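Side-chain contacts in adenylyltransferase and sulfurtransferase uba4 (Chaetomium thermophilum, PDB 6YUB), which probably activates sulfur-carrier proteins by adenylylation and passes sulfur to them, for tRNA wobble-uridine thiolation and molybdenum cofactor biosynthesis: residues S8-E11 with I12-S16; I94-L97 with I98-N101. All coordinates share one frame; numbering follows the deposited sequence.

Contact 1 of 2, residues S8-E11 with I12-S16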
ATOM      1  N   SER B   8     -12.096  32.018  -2.210  1.00 43.40           N
ATOM      2  CA  SER B   8     -12.661  32.818  -1.121  1.00 48.61           C
ATOM      3  C   SER B   8     -11.707  32.791   0.079  1.00 49.34           C
ATOM      4  O   SER B   8     -10.829  31.971   0.141  1.00 47.05           O
ATOM      5  CB  SER B   8     -14.041  32.367  -0.646  1.00 44.26           C
ATOM      6  OG  SER B   8     -13.940  31.157   0.015  1.00 41.75           O
ATOM      7  N   LYS B   9     -11.890  33.682   1.033  1.00 50.00           N
ATOM      8  CA  LYS B   9     -11.083  33.670   2.216  1.00 52.02           C
ATOM      9  C   LYS B   9     -11.131  32.333   2.941  1.00 48.12           C
ATOM     10  O   LYS B   9     -10.127  31.946   3.414  1.00 44.32           O
ATOM     11  CB  LYS B   9     -11.488  34.774   3.178  1.00 58.20           C
ATOM     12  CG  LYS B   9     -10.383  35.760   3.492  1.00 62.76           C
ATOM     13  CD  LYS B   9      -9.811  36.362   2.227  1.00 64.94           C
ATOM     14  CE  LYS B   9      -8.806  37.462   2.489  1.00 68.60           C
ATOM     15  NZ  LYS B   9      -9.464  38.715   2.921  1.00 75.35           N
ATOM     16  N   GLU B  10     -12.282  31.654   3.067  1.00 44.51           N
ATOM     17  CA  GLU B  10     -12.376  30.339   3.782  1.00 45.61           C
ATOM     18  C   GLU B  10     -11.564  29.271   3.021  1.00 37.49           C
ATOM     19  O   GLU B  10     -10.949  28.411   3.585  1.00 33.86           O
ATOM     20  CB  GLU B  10     -13.835  29.771   4.101  1.00 57.34           C
ATOM     21  CG  GLU B  10     -14.222  28.331   3.640  1.00 66.02           C
ATOM     22  CD  GLU B  10     -14.712  27.290   4.754  1.00 70.88           C
ATOM     23  OE1 GLU B  10     -15.914  27.108   4.973  1.00 73.75           O
ATOM     24  OE2 GLU B  10     -13.929  26.591   5.426  1.00 70.51           O
ATOM     25  N   GLU B  11     -11.678  29.293   1.709  1.00 43.08           N
ATOM     26  CA  GLU B  11     -10.940  28.293   0.850  1.00 42.74           C
ATOM     27  C   GLU B  11      -9.376  28.486   0.969  1.00 36.16           C
ATOM     28  O   GLU B  11      -8.637  27.561   1.038  1.00 33.14           O
ATOM     29  CB  GLU B  11     -11.387  28.250  -0.641  1.00 42.55           C
ATOM     30  CG  GLU B  11     -12.913  28.188  -0.797  1.00 44.91           C
ATOM     31  CD  GLU B  11     -13.401  28.429  -2.246  1.00 51.49           C
ATOM     32  OE1 GLU B  11     -13.089  29.472  -2.822  1.00 53.86           O
ATOM     33  OE2 GLU B  11     -14.107  27.608  -2.862  1.00 56.93           O
ATOM     34  N   ILE B  12      -8.903  29.723   0.992  1.00 40.69           N
ATOM     35  CA  ILE B  12      -7.479  29.996   1.178  1.00 40.84           C
ATOM     36  C   ILE B  12      -6.970  29.332   2.453  1.00 40.04           C
ATOM     37  O   ILE B  12      -5.937  28.656   2.452  1.00 43.28           O
ATOM     38  CB  ILE B  12      -7.223  31.515   1.193  1.00 44.86           C
ATOM     39  CG1 ILE B  12      -7.395  32.085  -0.218  1.00 44.37           C
ATOM     40  CG2 ILE B  12      -5.838  31.819   1.751  1.00 44.92           C
ATOM     41  CD1 ILE B  12      -7.572  33.591  -0.257  1.00 46.80           C
ATOM     42  N   GLU B  13      -7.696  29.505   3.558  1.00 36.72           N
ATOM     43  CA  GLU B  13      -7.286  28.889   4.816  1.00 35.74           C
ATOM     44  C   GLU B  13      -7.402  27.372   4.756  1.00 33.76           C
ATOM     45  O   GLU B  13      -6.502  26.656   5.207  1.00 32.68           O
ATOM     46  CB  GLU B  13      -8.128  29.445   5.970  1.00 34.90           C
ATOM     47  CG  GLU B  13      -7.989  28.692   7.290  1.00 35.28           C
ATOM     48  CD  GLU B  13      -8.777  29.349   8.419  1.00 40.41           C
ATOM     49  OE1 GLU B  13      -9.214  30.504   8.229  1.00 38.60           O
ATOM     50  OE2 GLU B  13      -8.954  28.720   9.490  1.00 37.94           O
ATOM     51  N   ARG B  14      -8.504  26.865   4.208  1.00 32.13           N
ATOM     52  CA  ARG B  14      -8.742  25.426   4.206  1.00 38.09           C
ATOM     53  C   ARG B  14      -7.719  24.677   3.359  1.00 29.48           C
ATOM     54  O   ARG B  14      -7.329  23.559   3.719  1.00 29.03           O
ATOM     55  CB  ARG B  14     -10.170  25.143   3.714  1.00 36.84           C
ATOM     56  CG  ARG B  14     -10.577  23.684   3.735  1.00 33.33           C
ATOM     57  CD  ARG B  14     -12.054  23.506   3.366  1.00 32.38           C
ATOM     58  NE  ARG B  14     -12.934  23.615   4.522  1.00 32.08           N
ATOM     59  CZ  ARG B  14     -13.270  22.592   5.308  1.00 31.08           C
ATOM     60  NH1 ARG B  14     -12.805  21.372   5.062  1.00 29.99           N
ATOM     61  NH2 ARG B  14     -14.075  22.789   6.337  1.00 32.24           N
ATOM     62  N   TYR B  15      -7.257  25.276   2.261  1.00 28.90           N
ATOM     63  CA  TYR B  15      -6.374  24.603   1.315  1.00 31.72           C
ATOM     64  C   TYR B  15      -4.948  25.148   1.328  1.00 34.64           C
ATOM     65  O   TYR B  15      -4.162  24.821   0.432  1.00 32.58           O
ATOM     66  CB  TYR B  15      -6.942  24.715  -0.103  1.00 33.49           C
ATOM     67  CG  TYR B  15      -8.363  24.216  -0.245  1.00 28.06           C
ATOM     68  CD1 TYR B  15      -8.728  22.975   0.248  1.00 30.45           C
ATOM     69  CD2 TYR B  15      -9.334  24.992  -0.853  1.00 31.50           C
ATOM     70  CE1 TYR B  15     -10.024  22.513   0.129  1.00 32.58           C
ATOM     71  CE2 TYR B  15     -10.641  24.540  -0.979  1.00 32.17           C
ATOM     72  CZ  TYR B  15     -10.974  23.299  -0.482  1.00 29.91           C
ATOM     73  OH  TYR B  15     -12.262  22.837  -0.593  1.00 31.41           O
ATOM     74  N   SER B  16      -4.595  25.968   2.320  1.00 32.44           N
ATOM     75  CA  SER B  16      -3.291  26.623   2.311  1.00 34.92           C
ATOM     76  C   SER B  16      -2.146  25.616   2.326  1.00 40.62           C
ATOM     77  O   SER B  16      -1.123  25.821   1.662  1.00 36.68           O
ATOM     78  CB  SER B  16      -3.178  27.565   3.511  1.00 31.57           C
ATOM     79  OG  SER B  16      -3.461  26.873   4.719  1.00 39.18           O
TER
HETATM   80  O   HOH W   1     -15.364  25.505   7.155  1.00 52.84           O
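Glu10 and Arg14, one turn apart, form a salt bridge on the opening turns of helix 9-19, near the N-terminus of the adenylyltransferase part of the protein. The start of this helix is closed by a capping box. Ser8, the N-cap, has its backbone N bound to Glu11 OE1 at 2.8 Å, and Ser8 OG accepts a long, weak bond from Glu11 N. A short hydroxyl side chain suits the first position and a carboxylate the later one, where its negative charge probably also agrees with the helix dipole. Glu10 and Arg14 run side by side in the same direction. Arg14 leaves the helix with CG anti to its own N (chi1 -177°), then bends at chi3 so that NE meets Glu10 OE2 at 3.3 Å. The carboxylate oxygen sits in the guanidinium plane, yet NE reaches it from above the carboxylate plane, the two planes being 56° apart. A water bridges OE2 and Arg14 NH2, giving the ion pair a second link. Arg14 NH1 binds Ile100 O, and NH2 bonds a polar side chain of another protein chain. A leucine in place of Arg14 would probably leave the Glu10 carboxylate without its cationic mate and Ile100 O without this donor. Tyr15, whose OH bonds Asn101, has the CB of Arg14 over one ring face. Glu11 touches the same ring, its CB lying 3.8 Å from Tyr15 CE2, while Glu11 O accepts Tyr15 N at 2.9 Å.

Contact 2 of 2, residues I94-L97 with I98-N101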
ATOM      1  N   ILE B  94     -21.809  10.397   2.119  1.00 26.87           N
ATOM      2  CA  ILE B  94     -21.869  11.844   1.959  1.00 34.92           C
ATOM      3  C   ILE B  94     -22.009  12.533   3.313  1.00 35.79           C
ATOM      4  O   ILE B  94     -21.522  13.656   3.496  1.00 36.99           O
ATOM      5  CB  ILE B  94     -23.019  12.228   1.008  1.00 35.94           C
ATOM      6  CG1 ILE B  94     -22.653  11.833  -0.422  1.00 34.09           C
ATOM      7  CG2 ILE B  94     -23.332  13.717   1.113  1.00 33.62           C
ATOM      8  CD1 ILE B  94     -23.804  11.888  -1.407  1.00 35.70           C
ATOM      9  N   THR B  95     -22.650  11.876   4.280  1.00 29.79           N
ATOM     10  CA  THR B  95     -22.736  12.451   5.617  1.00 36.72           C
ATOM     11  C   THR B  95     -21.342  12.693   6.188  1.00 34.70           C
ATOM     12  O   THR B  95     -21.085  13.738   6.795  1.00 30.50           O
ATOM     13  CB  THR B  95     -23.539  11.538   6.547  1.00 31.54           C
ATOM     14  OG1 THR B  95     -24.898  11.473   6.105  1.00 40.05           O
ATOM     15  CG2 THR B  95     -23.494  12.062   7.978  1.00 34.95           C
ATOM     16  N   HIS B  96     -20.426  11.741   5.989  1.00 38.51           N
ATOM     17  CA  HIS B  96     -19.062  11.890   6.483  1.00 33.53           C
ATOM     18  C   HIS B  96     -18.255  12.851   5.619  1.00 29.93           C
ATOM     19  O   HIS B  96     -17.417  13.598   6.135  1.00 31.89           O
ATOM     20  CB  HIS B  96     -18.381  10.522   6.542  1.00 34.36           C
ATOM     21  CG  HIS B  96     -16.954  10.571   6.994  1.00 31.75           C
ATOM     22  ND1 HIS B  96     -16.574  11.100   8.209  1.00 34.41           N
ATOM     23  CD2 HIS B  96     -15.815  10.149   6.393  1.00 32.45           C
ATOM     24  CE1 HIS B  96     -15.262  11.004   8.336  1.00 36.86           C
ATOM     25  NE2 HIS B  96     -14.779  10.426   7.251  1.00 37.01           N
ATOM     26  N   LEU B  97     -18.484  12.850   4.306  1.00 34.26           N
ATOM     27  CA  LEU B  97     -17.792  13.805   3.447  1.00 35.87           C
ATOM     28  C   LEU B  97     -18.158  15.235   3.822  1.00 27.76           C
ATOM     29  O   LEU B  97     -17.290  16.108   3.895  1.00 28.08           O
ATOM     30  CB  LEU B  97     -18.124  13.534   1.979  1.00 30.38           C
ATOM     31  CG  LEU B  97     -17.765  12.147   1.446  1.00 32.26           C
ATOM     32  CD1 LEU B  97     -18.162  12.023  -0.024  1.00 33.85           C
ATOM     33  CD2 LEU B  97     -16.288  11.839   1.622  1.00 32.72           C
ATOM     34  N   ILE B  98     -19.446  15.493   4.063  1.00 35.35           N
ATOM     35  CA  ILE B  98     -19.874  16.824   4.483  1.00 29.96           C
ATOM     36  C   ILE B  98     -19.187  17.218   5.785  1.00 34.93           C
ATOM     37  O   ILE B  98     -18.842  18.386   5.990  1.00 32.45           O
ATOM     38  CB  ILE B  98     -21.408  16.872   4.603  1.00 30.08           C
ATOM     39  CG1 ILE B  98     -22.033  16.853   3.202  1.00 29.35           C
ATOM     40  CG2 ILE B  98     -21.852  18.103   5.387  1.00 27.19           C
ATOM     41  CD1 ILE B  98     -23.517  16.590   3.194  1.00 31.01           C
ATOM     42  N   GLU B  99     -18.966  16.249   6.679  1.00 35.83           N
ATOM     43  CA  GLU B  99     -18.203  16.528   7.888  1.00 38.86           C
ATOM     44  C   GLU B  99     -16.784  16.964   7.553  1.00 38.65           C
ATOM     45  O   GLU B  99     -16.271  17.933   8.130  1.00 34.15           O
ATOM     46  CB  GLU B  99     -18.176  15.296   8.792  1.00 42.73           C
ATOM     47  CG  GLU B  99     -19.505  14.977   9.461  1.00 41.86           C
ATOM     48  CD  GLU B  99     -19.400  13.800  10.417  1.00 45.87           C
ATOM     49  OE1 GLU B  99     -18.632  12.863  10.127  1.00 46.81           O
ATOM     50  OE2 GLU B  99     -20.079  13.819  11.467  1.00 54.37           O
ATOM     51  N   ILE B 100     -16.134  16.259   6.618  1.00 31.07           N
ATOM     52  CA  ILE B 100     -14.756  16.573   6.262  1.00 25.25           C
ATOM     53  C   ILE B 100     -14.674  17.953   5.622  1.00 28.15           C
ATOM     54  O   ILE B 100     -13.785  18.757   5.938  1.00 25.08           O
ATOM     55  CB  ILE B 100     -14.191  15.493   5.320  1.00 34.41           C
ATOM     56  CG1 ILE B 100     -14.090  14.152   6.047  1.00 31.87           C
ATOM     57  CG2 ILE B 100     -12.832  15.926   4.762  1.00 26.89           C
ATOM     58  CD1 ILE B 100     -13.721  12.999   5.134  1.00 30.79           C
ATOM     59  N   ASN B 101     -15.590  18.239   4.702  1.00 25.98           N
ATOM     60  CA  ASN B 101     -15.542  19.458   3.907  1.00 29.73           C
ATOM     61  C   ASN B 101     -16.922  19.738   3.326  1.00 33.11           C
ATOM     62  O   ASN B 101     -17.369  19.025   2.416  1.00 24.86           O
ATOM     63  CB  ASN B 101     -14.509  19.319   2.789  1.00 35.09           C
ATOM     64  CG  ASN B 101     -14.212  20.631   2.105  1.00 33.82           C
ATOM     65  OD1 ASN B 101     -14.880  21.641   2.352  1.00 31.10           O
ATOM     66  ND2 ASN B 101     -13.209  20.628   1.232  1.00 30.57           N
TER
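Ile100 lays its CG1 over one face of the His96 ring, a CH-pi contact in which CG1 is 4.2 Å from the ring centroid and 19° off the normal. It is displaced toward the rim, and the end of the branch follows the ring: Ile100 CD1 lies 3.5 Å from His96 NE2. With CG anti to its N (chi1 178°), the His96 ring stands out from the helix, and chi2 turns a face to the Ile100 branch reaching back. The edge is used as well. Glu99 OE1 lies in the ring plane, 3.3 Å from His96 ND1, in a weak but fairly straight hydrogen bond, with the carboxylate turned 73° from the ring. NE2 bonds Gln51, so both ring nitrogens have partners, and the nearby carboxylate may favour a protonated ring. A polar side chain of another protein chain stacks on His96 too. A histidine thus suits a place where a flat group must offer a face to an aliphatic branch and its edge to polar atoms. On another side of the helix, Ile98 CD1 packs 3.6 Å from Ile94 CG2, and both isoleucines touch Tyr106 of strand 105-109. Leu97 fits against the small Ala50 and Ala54 of helix 46-56. Asn101 N closes the last turn on Leu97 O at 2.8 Å, and its side chain bonds Ala54 O. Helix 89-100 thereby packs against strand 105-109 as the connecting helix of a beta-alpha-beta crossover from strand 60-64, as in the Rossmann-like ThiF fold.

Overall arrangement
Contact 1 opens helix 9-19 and contact 2 closes helix 89-100; their centres are about 17 Å apart, but they meet directly. Arg14 NH1 is 2.9 Å from Ile100 O and Tyr15 OH 3.0 Å from Asn101 ND2, both probable hydrogen bonds, so the guanidinium and phenol of the first helix bind the C-terminal end of the second. Only contact 2 approaches an annotated site: the side chain of Ile94 is about 9 Å from those of Lys89 and Asp65, which are predicted to bind ATP. Contact 1 lies away from the annotated sites, and joins the N-terminal helix to the edge of the Rossmann-like core.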